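Local coordinates for serine protease pet (Escherichia coli, PDB 4OM9), which is a secreted autotransporter enterotoxin of enteroaggregative strains, a serine protease whose passenger domain probably cleaves host alpha-fodrin, at residues Glu144-Phe157 with Thr165-Ile178. Sequence-based numbering, arbitrary orientation.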
loop_
_atom_site.group_PDB
_atom_site.type_symbol
_atom_site.label_atom_id
_atom_site.label_comp_id
_atom_site.label_asym_id
_atom_site.label_seq_id
_atom_site.Cartn_x
_atom_site.Cartn_y
_atom_site.Cartn_z
ATOM N N GLU A 144 -1.832 -15.319 34.152
ATOM C CA GLU A 144 -2.153 -14.057 34.804
ATOM C C GLU A 144 -3.224 -13.354 33.964
ATOM O O GLU A 144 -3.233 -13.484 32.738
ATOM C CB GLU A 144 -0.912 -13.165 34.942
ATOM C CG GLU A 144 0.242 -13.758 35.751
ATOM C CD GLU A 144 1.414 -12.785 35.892
ATOM O OE1 GLU A 144 2.552 -13.239 36.154
ATOM O OE2 GLU A 144 1.197 -11.562 35.737
ATOM N N ILE A 145 -4.134 -12.629 34.606
ATOM C CA ILE A 145 -5.113 -11.849 33.853
ATOM C C ILE A 145 -4.477 -10.500 33.535
ATOM O O ILE A 145 -4.241 -9.675 34.436
ATOM C CB ILE A 145 -6.458 -11.650 34.608
ATOM C CG1 ILE A 145 -7.111 -12.992 34.928
ATOM C CG2 ILE A 145 -7.429 -10.861 33.754
ATOM C CD1 ILE A 145 -8.340 -12.870 35.843
ATOM N N ILE A 146 -4.176 -10.317 32.251
ATOM C CA ILE A 146 -3.536 -9.124 31.734
ATOM C C ILE A 146 -4.572 -8.337 30.962
ATOM O O ILE A 146 -5.462 -8.918 30.340
ATOM C CB ILE A 146 -2.342 -9.464 30.791
ATOM C CG1 ILE A 146 -1.348 -10.423 31.463
ATOM C CG2 ILE A 146 -1.642 -8.203 30.305
ATOM C CD1 ILE A 146 -0.735 -9.887 32.738
ATOM N N GLY A 147 -4.480 -7.017 30.999
ATOM C CA GLY A 147 -5.419 -6.223 30.253
ATOM C C GLY A 147 -4.923 -4.831 29.971
ATOM O O GLY A 147 -3.827 -4.459 30.380
ATOM N N PHE A 148 -5.758 -4.067 29.275
ATOM C CA PHE A 148 -5.425 -2.733 28.823
ATOM C C PHE A 148 -6.473 -1.756 29.294
ATOM O O PHE A 148 -7.661 -2.080 29.370
ATOM C CB PHE A 148 -5.352 -2.659 27.291
ATOM C CG PHE A 148 -4.156 -3.344 26.686
ATOM C CD1 PHE A 148 -2.931 -2.693 26.609
ATOM C CD2 PHE A 148 -4.270 -4.624 26.145
ATOM C CE1 PHE A 148 -1.806 -3.331 26.022
ATOM C CE2 PHE A 148 -3.166 -5.264 25.556
ATOM C CZ PHE A 148 -1.931 -4.616 25.503
ATOM N N ARG A 149 -6.041 -0.534 29.554
ATOM C CA ARG A 149 -6.970 0.522 29.888
ATOM C C ARG A 149 -6.557 1.775 29.166
ATOM O O ARG A 149 -5.384 2.070 29.041
ATOM C CB ARG A 149 -6.997 0.770 31.387
ATOM C CG ARG A 149 -8.050 1.746 31.796
ATOM C CD ARG A 149 -7.558 2.604 32.937
ATOM N NE ARG A 149 -6.817 3.722 32.383
ATOM C CZ ARG A 149 -5.533 3.946 32.607
ATOM N NH1 ARG A 149 -4.865 3.149 33.422
ATOM N NH2 ARG A 149 -4.947 4.996 32.046
ATOM N N VAL A 150 -7.535 2.534 28.719
ATOM C CA VAL A 150 -7.268 3.711 27.937
ATOM C C VAL A 150 -8.011 4.904 28.533
ATOM O O VAL A 150 -9.203 4.796 28.866
ATOM C CB VAL A 150 -7.682 3.429 26.494
ATOM C CG1 VAL A 150 -8.304 4.628 25.830
ATOM C CG2 VAL A 150 -6.541 2.820 25.735
ATOM N N GLY A 151 -7.315 6.024 28.703
ATOM C CA GLY A 151 -7.969 7.242 29.160
ATOM C C GLY A 151 -7.087 8.473 28.992
ATOM O O GLY A 151 -5.954 8.372 28.491
ATOM N N SER A 152 -7.592 9.638 29.412
ATOM C CA SER A 152 -6.813 10.861 29.265
ATOM C C SER A 152 -6.884 11.779 30.479
ATOM O O SER A 152 -7.262 12.953 30.360
ATOM C CB SER A 152 -7.272 11.618 28.003
ATOM O OG SER A 152 -6.420 12.707 27.715
ATOM N N GLY A 153 -6.513 11.253 31.650
ATOM C CA GLY A 153 -6.398 12.066 32.849
ATOM C C GLY A 153 -5.346 13.165 32.752
ATOM O O GLY A 153 -4.816 13.430 31.688
ATOM N N ASN A 154 -5.060 13.820 33.870
ATOM C CA ASN A 154 -4.010 14.823 33.929
ATOM C C ASN A 154 -2.709 14.171 33.510
ATOM O O ASN A 154 -2.262 13.199 34.122
ATOM C CB ASN A 154 -3.893 15.412 35.331
ATOM C CG ASN A 154 -3.279 16.796 35.331
ATOM O OD1 ASN A 154 -2.580 17.182 34.395
ATOM N ND2 ASN A 154 -3.535 17.550 36.389
ATOM N N THR A 155 -2.107 14.696 32.452
ATOM C CA THR A 155 -1.125 13.920 31.722
ATOM C C THR A 155 0.299 14.356 32.012
ATOM O O THR A 155 0.619 15.541 32.023
ATOM C CB THR A 155 -1.422 13.992 30.206
ATOM O OG1 THR A 155 -2.633 13.286 29.939
ATOM C CG2 THR A 155 -0.290 13.366 29.389
ATOM N N THR A 156 1.149 13.369 32.248
ATOM C CA THR A 156 2.536 13.609 32.623
ATOM C C THR A 156 3.428 12.574 31.974
ATOM O O THR A 156 3.057 11.398 31.898
ATOM C CB THR A 156 2.738 13.549 34.156
ATOM O OG1 THR A 156 1.795 14.405 34.803
ATOM C CG2 THR A 156 4.141 14.003 34.534
ATOM N N PHE A 157 4.597 13.023 31.520
ATOM C CA PHE A 157 5.618 12.159 30.923
ATOM C C PHE A 157 6.911 12.284 31.727
ATOM O O PHE A 157 7.615 13.274 31.581
ATOM C CB PHE A 157 5.897 12.537 29.450
ATOM C CG PHE A 157 4.696 12.455 28.551
ATOM C CD1 PHE A 157 4.332 11.256 27.958
ATOM C CD2 PHE A 157 3.933 13.588 28.278
ATOM C CE1 PHE A 157 3.217 11.187 27.107
ATOM C CE2 PHE A 157 2.819 13.527 27.434
ATOM C CZ PHE A 157 2.458 12.328 26.854
ATOM N N THR A 165 -5.773 17.876 30.818
ATOM C CA THR A 165 -6.711 16.811 31.153
ATOM C C THR A 165 -7.803 16.739 30.092
ATOM O O THR A 165 -8.186 17.763 29.518
ATOM C CB THR A 165 -7.335 17.011 32.552
ATOM O OG1 THR A 165 -6.341 17.500 33.452
ATOM C CG2 THR A 165 -7.845 15.696 33.090
ATOM N N TYR A 166 -8.262 15.521 29.808
ATOM C CA TYR A 166 -9.360 15.276 28.875
ATOM C C TYR A 166 -9.067 15.686 27.415
ATOM O O TYR A 166 -9.998 15.861 26.623
ATOM C CB TYR A 166 -10.638 15.980 29.369
ATOM C CG TYR A 166 -11.104 15.466 30.721
ATOM C CD1 TYR A 166 -11.162 14.095 30.983
ATOM C CD2 TYR A 166 -11.453 16.343 31.742
ATOM C CE1 TYR A 166 -11.576 13.614 32.204
ATOM C CE2 TYR A 166 -11.872 15.867 32.980
ATOM C CZ TYR A 166 -11.934 14.502 33.203
ATOM O OH TYR A 166 -12.337 14.025 34.437
ATOM N N GLN A 167 -7.784 15.811 27.069
ATOM C CA GLN A 167 -7.342 15.972 25.672
ATOM C C GLN A 167 -7.377 14.659 24.889
ATOM O O GLN A 167 -6.735 13.684 25.261
ATOM C CB GLN A 167 -5.920 16.541 25.614
ATOM C CG GLN A 167 -5.796 17.953 26.139
ATOM C CD GLN A 167 -6.746 18.923 25.439
ATOM O OE1 GLN A 167 -6.627 19.178 24.230
ATOM N NE2 GLN A 167 -7.700 19.461 26.199
ATOM N N ALA A 168 -8.110 14.659 23.788
ATOM C CA ALA A 168 -8.243 13.490 22.927
ATOM C C ALA A 168 -6.903 13.089 22.302
ATOM O O ALA A 168 -6.588 11.891 22.200
ATOM C CB ALA A 168 -9.308 13.764 21.823
ATOM N N ASP A 169 -6.116 14.081 21.878
ATOM C CA ASP A 169 -4.769 13.805 21.361
ATOM C C ASP A 169 -3.930 12.998 22.377
ATOM O O ASP A 169 -3.098 12.165 22.014
ATOM C CB ASP A 169 -4.037 15.105 21.031
ATOM C CG ASP A 169 -4.698 15.904 19.921
ATOM O OD1 ASP A 169 -5.293 15.308 18.999
ATOM O OD2 ASP A 169 -4.613 17.148 19.982
ATOM N N LEU A 170 -4.143 13.260 23.658
ATOM C CA LEU A 170 -3.309 12.654 24.696
ATOM C C LEU A 170 -3.891 11.364 25.252
ATOM O O LEU A 170 -3.416 10.843 26.256
ATOM C CB LEU A 170 -3.087 13.650 25.823
ATOM C CG LEU A 170 -2.336 14.888 25.358
ATOM C CD1 LEU A 170 -2.249 15.898 26.482
ATOM C CD2 LEU A 170 -0.938 14.467 24.889
ATOM N N LEU A 171 -4.930 10.850 24.613
ATOM C CA LEU A 171 -5.479 9.567 25.021
ATOM C C LEU A 171 -4.355 8.534 25.125
ATOM O O LEU A 171 -3.687 8.231 24.141
ATOM C CB LEU A 171 -6.568 9.099 24.044
ATOM C CG LEU A 171 -7.387 7.909 24.543
ATOM C CD1 LEU A 171 -8.432 8.332 25.606
ATOM C CD2 LEU A 171 -8.021 7.175 23.392
ATOM N N SER A 172 -4.148 7.996 26.319
ATOM C CA SER A 172 -2.993 7.127 26.578
ATOM C C SER A 172 -3.348 5.767 27.223
ATOM O O SER A 172 -4.312 5.644 27.965
ATOM C CB SER A 172 -1.979 7.870 27.452
ATOM O OG SER A 172 -2.534 8.218 28.702
ATOM N N ALA A 173 -2.545 4.748 26.945
ATOM C CA ALA A 173 -2.903 3.390 27.313
ATOM C C ALA A 173 -2.101 2.874 28.495
ATOM O O ALA A 173 -0.928 3.196 28.644
ATOM C CB ALA A 173 -2.714 2.482 26.150
ATOM N N SER A 174 -2.742 2.057 29.324
ATOM C CA SER A 174 -2.061 1.391 30.434
ATOM C C SER A 174 -2.131 -0.096 30.223
ATOM O O SER A 174 -3.140 -0.607 29.743
ATOM C CB SER A 174 -2.682 1.750 31.774
ATOM O OG SER A 174 -2.634 3.148 31.998
ATOM N N LEU A 175 -1.043 -0.784 30.542
ATOM C CA LEU A 175 -1.021 -2.235 30.516
ATOM C C LEU A 175 -0.946 -2.699 31.959
ATOM O O LEU A 175 -0.205 -2.108 32.751
ATOM C CB LEU A 175 0.162 -2.759 29.714
ATOM C CG LEU A 175 0.465 -4.251 29.870
ATOM C CD1 LEU A 175 -0.489 -5.041 29.016
ATOM C CD2 LEU A 175 1.940 -4.587 29.523
ATOM N N PHE A 176 -1.684 -3.747 32.315
ATOM C CA PHE A 176 -1.741 -4.146 33.724
ATOM C C PHE A 176 -1.887 -5.649 33.944
ATOM O O PHE A 176 -2.272 -6.391 33.042
ATOM C CB PHE A 176 -2.899 -3.406 34.418
ATOM C CG PHE A 176 -4.256 -3.757 33.876
ATOM C CD1 PHE A 176 -4.859 -4.975 34.186
ATOM C CD2 PHE A 176 -4.931 -2.872 33.055
ATOM C CE1 PHE A 176 -6.075 -5.305 33.662
ATOM C CE2 PHE A 176 -6.165 -3.199 32.536
ATOM C CZ PHE A 176 -6.738 -4.414 32.840
ATOM N N HIS A 177 -1.620 -6.079 35.170
ATOM C CA HIS A 177 -1.977 -7.423 35.618
ATOM C C HIS A 177 -2.914 -7.319 36.817
ATOM O O HIS A 177 -2.740 -6.444 37.658
ATOM C CB HIS A 177 -0.727 -8.232 35.981
ATOM C CG HIS A 177 0.231 -7.502 36.877
ATOM N ND1 HIS A 177 1.160 -6.605 36.398
ATOM C CD2 HIS A 177 0.413 -7.559 38.220
ATOM C CE1 HIS A 177 1.871 -6.126 37.412
ATOM N NE2 HIS A 177 1.436 -6.687 38.523
ATOM N N ILE A 178 -3.903 -8.200 36.907
ATOM C CA ILE A 178 -4.830 -8.151 38.036
ATOM C C ILE A 178 -4.251 -8.775 39.310
ATOM O O ILE A 178 -3.908 -9.954 39.330
ATOM C CB ILE A 178 -6.171 -8.861 37.728
ATOM C CG1 ILE A 178 -6.830 -8.265 36.484
ATOM C CG2 ILE A 178 -7.110 -8.784 38.950
ATOM C CD1 ILE A 178 -8.278 -8.637 36.335
HETATM O O HOH W 1 -3.503 -12.152 37.234
HETATM O O HOH W 2 -4.552 7.304 30.881
HETATM O O HOH W 3 -3.206 10.745 29.029
#
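Strands 146-151 and 172-178 form an antiparallel pair within the curled antiparallel sheet of the protease domain, consistent with a beta-barrel of the chymotrypsin-like PA clan. Gly147, Arg149 and Gly151 face Phe176, Ser174 and Ser172 as hydrogen-bonded pairs, each exchanging two backbone bonds; the shortest runs from Ser174 N to Arg149 O (2.7 Å). Phe176 folds its ring back over Gly147, CG lying between backbone N and carbonyl carbon (chi1 64°), and Gly147 CA makes a CH-pi contact 3.8 Å from the centroid of this ring, which also stacks on Tyr193. On the same face the bent Arg149 side chain brings NH1 to Ser174 OG (2.6 Å), a weak bond with an N-H...O angle of only 116°; Tyr193 OH also binds NH1, while Ser174 OG meets Asn201 O. On the opposite face Leu175 CD1 sits over one face of the Phe148 ring, offset toward its rim, and touches Ile146 CG2 (3.6 Å), while Val150 CG1 meets Leu171 CD2 at 3.5 Å. Beyond the strands, Ser152 grips the returning loop twice, its O accepting from Tyr166 N (2.8 Å) and its OG donating to Gln167 O (2.7 Å). A water bridges Thr155 OG1 and Leu170 O. Arg149 is thus buried with polar partners on one face, where its charge would probably polarise the Ser174 and Tyr193 hydroxyls, while Phe148, Val150, Ala173 and Leu175 form an apolar patch on the other.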